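PDB 5A0L: fibronectin-binding protein from Streptococcus pyogenes, which binds host fibronectin at the bacterial surface and carries an N-terminal domain with an internal thioester that mediates covalent attachment to the host. Local coordinates for residues T6-K11 with Y20-Y25; P15-Y20 with K194-D199; H33-N38 with K54-P59. All coordinates share one frame; numbering follows the deposited sequence.

Contact 1 (T6-K11 with Y20-Y25); sequences TVPNFK and YGYDSY
Pro8 wedges its ring into the angle between the tyrosines of strand 19-23, with CG 3.5 Å from Tyr22 CZ and CB 3.6 Å from Tyr20 CE2. The two walls of this notch differ. Against Tyr22 the proline lies over a face: its CG stands 3.8 Å from the ring centroid and 27° off the normal, a CH-pi contact. Against Tyr20 it comes at the rim, CB lying near the ring plane. Phe10 supplies the second bump, laid over one face of Tyr20, with Phe10 CD1 3.4 Å from Tyr20 CE2. The two rings meet obliquely, their planes 34° apart. Phe10 CB also sits over this face, 4.2 Å from the centroid, as a further CH-pi contact, while Tyr22 CD1 lies over the rim of the opposite face, so Tyr20 has a neighbour on each face.

Two apart on the strand, the tyrosines leave it on the same side. Their different first torsions lean the rings towards each other, Tyr22 placing CG between its N and carbonyl carbon (chi1 45°). Both hydroxyls are bonded outside the contact, Tyr20 OH to the backbone N of Tyr61 and Tyr22 OH to Glu44, which anchors the far ends of the two side chains. Pro8 O is bonded to Asn38 ND2 of the adjacent strand, an anchor for the N-terminal segment.

No hydrogen bond joins 6-11 to 20-25; the chemistry is carbon on aromatic carbon, implying that shape fit and dispersion hold this loop against the barrel strand.

Contact 2 (P15-Y20 with K194-D199); sequences PDYPWY and KSENED. With ZN (zinc ion), chain E.
Where the lead-in to barrel strand 19-23 passes the turn that follows strand 191-195, the ring of Tyr17 lies along the backbone of Lys194 to Glu196. Its hydroxyl accepts a hydrogen bond from Lys194 NZ, with NZ and Tyr17 OH 2.9 Å apart. The extended lysine chain runs past the phenol end, Lys194 CE 3.3 Å from Tyr17 OH, before NZ reaches the oxygen. Nearer the root of the ring, Tyr17 CD2 approaches Glu196 CA at 3.5 Å and Glu196 CB at 3.6 Å. Lys194 O lies at the ring edge, 3.4 Å from CD2 of Tyr17. The carboxylate of Glu196 leads away after a bend at chi2 (-78°), and it is CA and CB, not the carboxylate, that meet the ring.

Strands 19-23 and 191-195 belong to the same closed antiparallel barrel but are not neighbours in its order; strand 66-72 lies between them, and Tyr17 also touches Lys69 on it. Beyond Glu196 the chain folds into an Asx turn, Asn197 OD1 accepting from the backbone N of Asp199 at 2.9 Å. Ser195 OG donates to Asn197 O at 2.7 Å, from above the carbonyl plane, bracing the same turn. Glu198 projects from it and binds a zinc ion through OE2 at 1.9 Å, a water being a second ligand of the metal, and its backbone O accepts a hydrogen bond from Lys54 NZ.

Contact 3 (H33-N38 with K54-P59); sequences HNLKVN and KYFPRP. With ZN (zinc ion), chain C.
His33 and Phe56 make the aromatic part of this contact, a face-to-face stack with centroids 3.9 Å apart and planes inclined by 21° in the His33 conformer described. The overlap is offset: Phe56 CD2 and CE2 lie over the imidazole, each 3.5 Å from His33 CG, while His33 ND1 lies over the phenyl face towards its rim. In both residues CG stands anti to the carbonyl carbon (chi1 -59° for His33), which turns each ring towards the other segment.

Apolar contact continues beside the stack. Leu35 CD1 touches Phe56 CD2 at 3.8 Å and Pro57 CD at the same distance, and Leu35 CD2 meets Pro57 CD as well, so the branched tip of the leucine abuts both residues.

Metal coordination adds a third kind. In the same conformer His33 NE2 binds a zinc ion at 2.2 Å, and five waters fill the remaining sites of a six-coordinate shell. The stack lies against the face of the ligating imidazole and would limit its rotation; the bound zinc would probably draw electron density from the imidazole, which may strengthen its stacking on the electron-rich phenyl face.

Around the contact, strand 35-39 runs between strands 19-23 and 45-49 of the barrel. Leu35 and Pro57 both reach Leu203 on strand 203-205, Phe56 touches Trp132 on helix 120-135, and Asn34 packs on Leu121 and Ile124 of that same helix, placing this contact between the barrel and the helical part.

In the fold
From the N terminus, the chain first lays 6-11 against strand 19-23, and contact 1 closes a short loop with only eight residues between its segments. Within that loop begins 15-20, whose partner 194-199 arrives much later, so contacts 1 and 2 cross along the sequence and share Tyr20. Contact 3 follows contact 1 in series and is nested in the long excursion that contact 2 closes, an excursion that includes the helices. Strands 19-23 and 35-39 are barrel neighbours, joining contacts 1 and 3 directly, as in the Ser24 OG to Asn34 O hydrogen bond. Asp199 and Tyr55, paired through their backbones, connect contact 2 with contact 3.

Contact 1 (T6-K11 with Y20-Y25)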
loop_
_atom_site.group_PDB
_atom_site.type_symbol
_atom_site.label_atom_id
_atom_site.label_comp_id
_atom_site.label_asym_id
_atom_site.label_seq_id
_atom_site.Cartn_x
_atom_site.Cartn_y
_atom_site.Cartn_z
ATOM N N THR A 6 6.716 -1.718 -20.644
ATOM C CA THR A 6 7.577 -2.947 -20.487
ATOM C C THR A 6 7.577 -3.461 -19.048
ATOM O O THR A 6 7.642 -2.676 -18.090
ATOM C CB THR A 6 9.038 -2.679 -20.909
ATOM O OG1 THR A 6 9.032 -1.961 -22.137
ATOM C CG2 THR A 6 9.811 -3.986 -21.119
ATOM N N VAL A 7 7.506 -4.783 -18.908
ATOM C CA VAL A 7 7.568 -5.432 -17.586
ATOM C C VAL A 7 8.805 -6.333 -17.493
ATOM O O VAL A 7 9.268 -6.886 -18.481
ATOM C CB VAL A 7 6.286 -6.217 -17.202
ATOM C CG1 VAL A 7 5.101 -5.272 -17.077
ATOM C CG2 VAL A 7 6.005 -7.358 -18.149
ATOM N N PRO A 8 9.313 -6.515 -16.279
ATOM C CA PRO A 8 10.439 -7.412 -16.081
ATOM C C PRO A 8 10.018 -8.882 -16.168
ATOM O O PRO A 8 8.851 -9.238 -16.004
ATOM C CB PRO A 8 10.898 -7.066 -14.666
ATOM C CG PRO A 8 9.640 -6.580 -13.979
ATOM C CD PRO A 8 8.926 -5.809 -15.047
ATOM N N ASN A 9 10.977 -9.751 -16.417
ATOM C CA ASN A 9 10.750 -11.190 -16.406
ATOM C C ASN A 9 11.890 -11.877 -15.654
ATOM O O ASN A 9 12.960 -12.154 -16.204
ATOM C CB ASN A 9 10.603 -11.751 -17.821
ATOM C CG ASN A 9 10.212 -13.224 -17.832
ATOM O OD1 ASN A 9 10.123 -13.869 -16.787
ATOM N ND2 ASN A 9 9.970 -13.753 -19.011
ATOM N N PHE A 10 11.652 -12.155 -14.374
ATOM C CA PHE A 10 12.629 -12.771 -13.480
ATOM C C PHE A 10 12.040 -14.067 -12.954
ATOM O O PHE A 10 10.896 -14.106 -12.527
ATOM C CB PHE A 10 12.984 -11.821 -12.317
ATOM C CG PHE A 10 13.921 -10.695 -12.717
ATOM C CD1 PHE A 10 13.465 -9.627 -13.439
ATOM C CD2 PHE A 10 15.250 -10.727 -12.376
ATOM C CE1 PHE A 10 14.310 -8.613 -13.831
ATOM C CE2 PHE A 10 16.108 -9.708 -12.752
ATOM C CZ PHE A 10 15.633 -8.656 -13.495
ATOM N N LYS A 11 12.827 -15.120 -12.928
ATOM C CA LYS A 11 12.411 -16.399 -12.346
ATOM C C LYS A 11 13.058 -16.582 -10.969
ATOM O O LYS A 11 14.272 -16.443 -10.802
ATOM C CB LYS A 11 12.792 -17.575 -13.247
ATOM C CG LYS A 11 12.305 -18.920 -12.682
ATOM C CD LYS A 11 12.009 -19.960 -13.757
ATOM C CE LYS A 11 13.246 -20.338 -14.542
ATOM N NZ LYS A 11 14.170 -21.187 -13.740
ATOM N N TYR A 20 7.878 -11.745 -8.589
ATOM C CA TYR A 20 8.894 -10.706 -8.476
ATOM C C TYR A 20 8.222 -9.420 -7.968
ATOM O O TYR A 20 7.225 -8.989 -8.549
ATOM C CB TYR A 20 9.522 -10.488 -9.850
ATOM C CG TYR A 20 10.621 -9.455 -9.960
ATOM C CD1 TYR A 20 11.565 -9.260 -8.988
ATOM C CD2 TYR A 20 10.689 -8.646 -11.079
ATOM C CE1 TYR A 20 12.558 -8.305 -9.113
ATOM C CE2 TYR A 20 11.656 -7.691 -11.235
ATOM C CZ TYR A 20 12.591 -7.482 -10.260
ATOM O OH TYR A 20 13.573 -6.529 -10.395
ATOM N N GLY A 21 8.763 -8.849 -6.889
ATOM C CA GLY A 21 8.324 -7.602 -6.351
ATOM C C GLY A 21 9.414 -6.576 -6.472
ATOM O O GLY A 21 10.570 -6.871 -6.135
ATOM N N TYR A 22 9.069 -5.362 -6.874
ATOM C CA TYR A 22 10.069 -4.392 -7.248
ATOM C C TYR A 22 9.552 -2.974 -7.116
ATOM O O TYR A 22 8.332 -2.719 -7.181
ATOM C CB TYR A 22 10.556 -4.594 -8.718
ATOM C CG TYR A 22 9.444 -4.823 -9.718
ATOM C CD1 TYR A 22 8.889 -6.081 -9.897
ATOM C CD2 TYR A 22 8.954 -3.776 -10.527
ATOM C CE1 TYR A 22 7.889 -6.327 -10.829
ATOM C CE2 TYR A 22 7.966 -4.031 -11.476
ATOM C CZ TYR A 22 7.444 -5.300 -11.622
ATOM O OH TYR A 22 6.449 -5.602 -12.542
ATOM N N ASP A 23 10.470 -2.036 -6.911
ATOM C CA ASP A 23 10.128 -0.613 -6.872
ATOM C C ASP A 23 10.333 -0.046 -8.272
ATOM O O ASP A 23 11.464 0.013 -8.743
ATOM C CB ASP A 23 10.986 0.116 -5.862
ATOM C CG ASP A 23 10.601 1.562 -5.670
ATOM O OD1 ASP A 23 9.641 2.060 -6.302
ATOM O OD2 ASP A 23 11.288 2.220 -4.854
ATOM N N SER A 24 9.242 0.370 -8.925
ATOM C CA SER A 24 9.259 0.886 -10.280
ATOM C C SER A 24 9.542 2.374 -10.332
ATOM O O SER A 24 9.679 2.941 -11.445
ATOM C CB SER A 24 7.931 0.563 -10.970
ATOM O OG SER A 24 6.863 1.342 -10.481
ATOM N N TYR A 25 9.648 3.056 -9.198
ATOM C CA TYR A 25 9.972 4.498 -9.215
ATOM C C TYR A 25 11.434 4.687 -9.632
ATOM O O TYR A 25 12.330 4.021 -9.100
ATOM C CB TYR A 25 9.733 5.127 -7.841
ATOM C CG TYR A 25 10.086 6.601 -7.757
ATOM C CD1 TYR A 25 9.435 7.540 -8.537
ATOM C CD2 TYR A 25 11.083 7.048 -6.905
ATOM C CE1 TYR A 25 9.773 8.884 -8.470
ATOM C CE2 TYR A 25 11.405 8.380 -6.817
ATOM C CZ TYR A 25 10.728 9.308 -7.591
ATOM O OH TYR A 25 11.069 10.630 -7.508
#

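Contact 2 (P15-Y20 with K194-D199)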
loop_
_atom_site.group_PDB
_atom_site.type_symbol
_atom_site.label_atom_id
_atom_site.label_comp_id
_atom_site.label_asym_id
_atom_site.label_seq_id
_atom_site.Cartn_x
_atom_site.Cartn_y
_atom_site.Cartn_z
ATOM N N PRO A 15 10.495 -21.947 -6.435
ATOM C CA PRO A 15 9.185 -21.881 -7.091
ATOM C C PRO A 15 8.005 -21.646 -6.162
ATOM O O PRO A 15 6.930 -21.270 -6.627
ATOM C CB PRO A 15 9.064 -23.236 -7.802
ATOM C CG PRO A 15 10.036 -24.128 -7.102
ATOM C CD PRO A 15 11.160 -23.248 -6.646
ATOM N N ASP A 16 8.212 -21.832 -4.863
ATOM C CA ASP A 16 7.203 -21.515 -3.860
ATOM C C ASP A 16 7.031 -20.019 -3.634
ATOM O O ASP A 16 6.040 -19.592 -3.056
ATOM C CB ASP A 16 7.568 -22.171 -2.528
ATOM C CG ASP A 16 7.522 -23.691 -2.587
ATOM O OD1 ASP A 16 6.932 -24.262 -3.521
ATOM O OD2 ASP A 16 8.083 -24.315 -1.667
ATOM N N TYR A 17 8.041 -19.236 -4.029
ATOM C CA TYR A 17 8.033 -17.772 -3.953
ATOM C C TYR A 17 8.274 -17.216 -5.354
ATOM O O TYR A 17 9.334 -16.654 -5.620
ATOM C CB TYR A 17 9.060 -17.222 -2.943
ATOM C CG TYR A 17 8.799 -17.610 -1.487
ATOM C CD1 TYR A 17 8.858 -18.931 -1.038
ATOM C CD2 TYR A 17 8.400 -16.683 -0.590
ATOM C CE1 TYR A 17 8.578 -19.252 0.282
ATOM C CE2 TYR A 17 8.123 -17.004 0.721
ATOM C CZ TYR A 17 8.190 -18.273 1.159
ATOM O OH TYR A 17 7.873 -18.520 2.498
ATOM N N PRO A 18 7.301 -17.369 -6.259
ATOM C CA PRO A 18 7.614 -17.128 -7.673
ATOM C C PRO A 18 7.383 -15.685 -8.164
ATOM O O PRO A 18 7.797 -15.374 -9.289
ATOM C CB PRO A 18 6.666 -18.095 -8.382
ATOM C CG PRO A 18 5.432 -18.061 -7.504
ATOM C CD PRO A 18 5.998 -18.030 -6.096
ATOM N N TRP A 19 6.701 -14.848 -7.373
ATOM C CA TRP A 19 6.385 -13.482 -7.809
ATOM C C TRP A 19 7.571 -12.572 -7.591
ATOM O O TRP A 19 8.195 -12.599 -6.529
ATOM C CB TRP A 19 5.169 -12.957 -7.008
ATOM C CG TRP A 19 3.884 -13.611 -7.399
ATOM C CD1 TRP A 19 3.425 -14.828 -6.997
ATOM C CD2 TRP A 19 2.895 -13.108 -8.321
ATOM N NE1 TRP A 19 2.223 -15.127 -7.614
ATOM C CE2 TRP A 19 1.879 -14.074 -8.422
ATOM C CE3 TRP A 19 2.756 -11.906 -9.046
ATOM C CZ2 TRP A 19 0.762 -13.890 -9.240
ATOM C CZ3 TRP A 19 1.650 -11.741 -9.819
ATOM C CH2 TRP A 19 0.696 -12.729 -9.943
ATOM N N TYR A 20 7.878 -11.745 -8.589
ATOM C CA TYR A 20 8.894 -10.706 -8.476
ATOM C C TYR A 20 8.222 -9.420 -7.968
ATOM O O TYR A 20 7.225 -8.989 -8.549
ATOM C CB TYR A 20 9.522 -10.488 -9.850
ATOM C CG TYR A 20 10.621 -9.455 -9.960
ATOM C CD1 TYR A 20 11.565 -9.260 -8.988
ATOM C CD2 TYR A 20 10.689 -8.646 -11.079
ATOM C CE1 TYR A 20 12.558 -8.305 -9.113
ATOM C CE2 TYR A 20 11.656 -7.691 -11.235
ATOM C CZ TYR A 20 12.591 -7.482 -10.260
ATOM O OH TYR A 20 13.573 -6.529 -10.395
ATOM N N LYS A 194 4.152 -12.582 0.629
ATOM C CA LYS A 194 5.060 -12.959 1.711
ATOM C C LYS A 194 6.494 -13.002 1.142
ATOM O O LYS A 194 6.773 -13.766 0.193
ATOM C CB LYS A 194 4.690 -14.340 2.237
ATOM C CG LYS A 194 5.617 -14.857 3.316
ATOM C CD LYS A 194 5.339 -16.281 3.725
ATOM C CE LYS A 194 6.304 -16.798 4.854
ATOM N NZ LYS A 194 6.176 -18.254 4.877
ATOM N N SER A 195 7.349 -12.146 1.677
ATOM C CA SER A 195 8.709 -12.032 1.188
ATOM C C SER A 195 9.539 -13.288 1.440
ATOM O O SER A 195 9.575 -13.808 2.557
ATOM C CB SER A 195 9.405 -10.876 1.854
ATOM O OG SER A 195 10.683 -10.654 1.277
ATOM N N GLU A 196 10.281 -13.730 0.419
ATOM C CA GLU A 196 11.216 -14.850 0.549
ATOM C C GLU A 196 12.383 -14.456 1.442
ATOM O O GLU A 196 12.967 -15.328 2.109
ATOM C CB GLU A 196 11.703 -15.249 -0.859
ATOM C CG GLU A 196 12.802 -16.306 -0.973
ATOM C CD GLU A 196 14.248 -15.841 -0.681
ATOM O OE1 GLU A 196 14.658 -14.651 -0.845
ATOM O OE2 GLU A 196 15.015 -16.768 -0.384
ATOM N N ASN A 197 12.759 -13.184 1.461
ATOM C CA ASN A 197 13.818 -12.634 2.306
ATOM C C ASN A 197 13.146 -11.783 3.396
ATOM O O ASN A 197 12.593 -10.727 3.136
ATOM C CB ASN A 197 14.810 -11.821 1.528
ATOM C CG ASN A 197 15.925 -11.253 2.406
ATOM O OD1 ASN A 197 15.731 -10.941 3.564
ATOM N ND2 ASN A 197 17.079 -11.035 1.823
ATOM N N GLU A 198 13.172 -12.279 4.639
ATOM C CA GLU A 198 12.362 -11.701 5.704
ATOM C C GLU A 198 12.926 -10.407 6.282
ATOM O O GLU A 198 12.323 -9.817 7.178
ATOM C CB GLU A 198 12.078 -12.770 6.749
ATOM C CG GLU A 198 11.288 -13.931 6.171
ATOM C CD GLU A 198 10.653 -14.886 7.195
ATOM O OE1 GLU A 198 10.844 -14.692 8.410
ATOM O OE2 GLU A 198 10.015 -15.879 6.757
ATOM N N ASP A 199 14.005 -9.879 5.703
ATOM C CA ASP A 199 14.410 -8.514 5.991
ATOM C C ASP A 199 13.624 -7.474 5.138
ATOM O O ASP A 199 13.660 -6.274 5.472
ATOM C CB ASP A 199 15.885 -8.297 5.706
ATOM C CG ASP A 199 16.786 -8.764 6.843
ATOM O OD1 ASP A 199 16.328 -9.137 7.951
ATOM O OD2 ASP A 199 18.015 -8.701 6.610
HETATM ZN ZN ZN E . 9.217 -16.831 8.249
HETATM O O HOH W 1 8.008 -15.941 9.507
#

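Contact 3 (H33-N38 with K54-P59)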
loop_
_atom_site.group_PDB
_atom_site.type_symbol
_atom_site.label_atom_id
_atom_site.label_comp_id
_atom_site.label_asym_id
_atom_site.label_seq_id
_atom_site.Cartn_x
_atom_site.Cartn_y
_atom_site.Cartn_z
ATOM N N HIS A 33 7.935 5.849 -3.606
ATOM C CA HIS A 33 8.077 4.496 -4.091
ATOM C C HIS A 33 6.872 4.177 -4.986
ATOM O O HIS A 33 5.801 4.818 -4.865
ATOM C CB HIS A 33 8.165 3.474 -2.935
ATOM C CG HIS A 33 9.309 3.715 -2.012
ATOM N ND1 HIS A 33 9.211 4.526 -0.909
ATOM C CD2 HIS A 33 10.600 3.319 -2.073
ATOM C CE1 HIS A 33 10.376 4.581 -0.296
ATOM N NE2 HIS A 33 11.242 3.867 -0.987
ATOM N N ASN A 34 7.006 3.178 -5.849
ATOM C CA ASN A 34 5.884 2.732 -6.657
ATOM C C ASN A 34 6.041 1.244 -6.866
ATOM O O ASN A 34 6.654 0.771 -7.823
ATOM C CB ASN A 34 5.809 3.519 -7.963
ATOM C CG ASN A 34 4.551 3.212 -8.731
ATOM O OD1 ASN A 34 3.835 2.265 -8.421
ATOM N ND2 ASN A 34 4.252 4.037 -9.703
ATOM N N LEU A 35 5.560 0.499 -5.876
ATOM C CA LEU A 35 5.801 -0.937 -5.837
ATOM C C LEU A 35 4.872 -1.711 -6.734
ATOM O O LEU A 35 3.658 -1.409 -6.818
ATOM C CB LEU A 35 5.678 -1.488 -4.402
ATOM C CG LEU A 35 6.551 -0.766 -3.374
ATOM C CD1 LEU A 35 6.387 -1.436 -2.015
ATOM C CD2 LEU A 35 8.013 -0.704 -3.796
ATOM N N LYS A 36 5.413 -2.728 -7.393
ATOM C CA LYS A 36 4.701 -3.635 -8.274
ATOM C C LYS A 36 5.074 -5.067 -8.003
ATOM O O LYS A 36 6.172 -5.331 -7.497
ATOM C CB LYS A 36 5.003 -3.349 -9.765
ATOM C CG LYS A 36 4.929 -1.894 -10.197
ATOM C CD LYS A 36 3.521 -1.318 -10.253
ATOM C CE LYS A 36 3.566 0.063 -10.919
ATOM N NZ LYS A 36 2.300 0.774 -10.888
ATOM N N VAL A 37 4.202 -5.980 -8.383
ATOM C CA VAL A 37 4.513 -7.393 -8.450
ATOM C C VAL A 37 4.128 -7.943 -9.823
ATOM O O VAL A 37 3.140 -7.521 -10.441
ATOM C CB VAL A 37 3.803 -8.229 -7.353
ATOM C CG1 VAL A 37 4.295 -7.811 -5.969
ATOM C CG2 VAL A 37 2.292 -8.121 -7.426
ATOM N N ASN A 38 4.893 -8.925 -10.289
ATOM C CA ASN A 38 4.508 -9.676 -11.478
ATOM C C ASN A 38 5.017 -11.105 -11.424
ATOM O O ASN A 38 5.788 -11.459 -10.500
ATOM C CB ASN A 38 4.821 -8.930 -12.812
ATOM C CG ASN A 38 6.208 -9.173 -13.346
ATOM O OD1 ASN A 38 7.158 -9.408 -12.595
ATOM N ND2 ASN A 38 6.347 -9.023 -14.677
ATOM N N LYS A 54 10.442 -2.810 7.741
ATOM C CA LYS A 54 11.277 -3.646 6.888
ATOM C C LYS A 54 11.665 -2.907 5.612
ATOM O O LYS A 54 11.132 -1.857 5.286
ATOM C CB LYS A 54 10.580 -4.977 6.581
ATOM C CG LYS A 54 10.395 -5.864 7.796
ATOM C CD LYS A 54 9.839 -7.240 7.483
ATOM C CE LYS A 54 10.049 -8.200 8.673
ATOM N NZ LYS A 54 9.584 -9.571 8.351
ATOM N N TYR A 55 12.644 -3.458 4.893
ATOM C CA TYR A 55 13.147 -2.787 3.688
ATOM C C TYR A 55 12.143 -2.848 2.516
ATOM O O TYR A 55 11.561 -3.885 2.237
ATOM C CB TYR A 55 14.454 -3.426 3.203
ATOM C CG TYR A 55 15.613 -3.452 4.154
ATOM C CD1 TYR A 55 15.950 -2.364 4.911
ATOM C CD2 TYR A 55 16.402 -4.597 4.248
ATOM C CE1 TYR A 55 17.076 -2.405 5.762
ATOM C CE2 TYR A 55 17.511 -4.648 5.074
ATOM C CZ TYR A 55 17.832 -3.557 5.850
ATOM O OH TYR A 55 18.943 -3.618 6.674
ATOM N N PHE A 56 12.029 -1.724 1.795
ATOM C CA PHE A 56 11.263 -1.718 0.564
ATOM C C PHE A 56 11.915 -2.603 -0.470
ATOM O O PHE A 56 13.170 -2.742 -0.493
ATOM C CB PHE A 56 11.134 -0.291 -0.003
ATOM C CG PHE A 56 9.947 0.505 0.561
ATOM C CD1 PHE A 56 9.879 0.893 1.882
ATOM C CD2 PHE A 56 8.871 0.781 -0.229
ATOM C CE1 PHE A 56 8.781 1.594 2.366
ATOM C CE2 PHE A 56 7.786 1.484 0.249
ATOM C CZ PHE A 56 7.772 1.916 1.524
ATOM N N PRO A 57 11.137 -3.206 -1.345
ATOM C CA PRO A 57 11.730 -3.897 -2.497
ATOM C C PRO A 57 12.719 -2.996 -3.242
ATOM O O PRO A 57 12.549 -1.785 -3.352
ATOM C CB PRO A 57 10.522 -4.184 -3.401
ATOM C CG PRO A 57 9.392 -4.281 -2.431
ATOM C CD PRO A 57 9.666 -3.204 -1.406
ATOM N N ARG A 58 13.786 -3.627 -3.747
ATOM C CA ARG A 58 14.783 -2.955 -4.571
ATOM C C ARG A 58 14.179 -2.431 -5.880
ATOM O O ARG A 58 13.192 -2.968 -6.387
ATOM C CB ARG A 58 15.943 -3.921 -4.864
ATOM C CG ARG A 58 16.688 -4.420 -3.621
ATOM C CD ARG A 58 17.097 -3.266 -2.704
ATOM N NE ARG A 58 17.972 -2.307 -3.381
ATOM C CZ ARG A 58 17.948 -0.988 -3.189
ATOM N NH1 ARG A 58 17.067 -0.434 -2.358
ATOM N NH2 ARG A 58 18.779 -0.217 -3.872
ATOM N N PRO A 59 14.830 -1.424 -6.483
ATOM C CA PRO A 59 14.424 -0.973 -7.807
ATOM C C PRO A 59 14.429 -2.099 -8.817
ATOM O O PRO A 59 15.268 -3.014 -8.751
ATOM C CB PRO A 59 15.470 0.097 -8.166
ATOM C CG PRO A 59 15.926 0.626 -6.846
ATOM C CD PRO A 59 15.929 -0.606 -5.949
HETATM ZN ZN ZN C . 13.376 3.877 -0.506
HETATM O O HOH W 2 13.439 5.999 0.011
HETATM O O HOH W 3 15.468 3.934 0.052
HETATM O O HOH W 4 13.152 3.263 1.483
HETATM O O HOH W 5 14.039 4.440 -2.431
HETATM O O HOH W 6 13.772 1.885 -0.963
#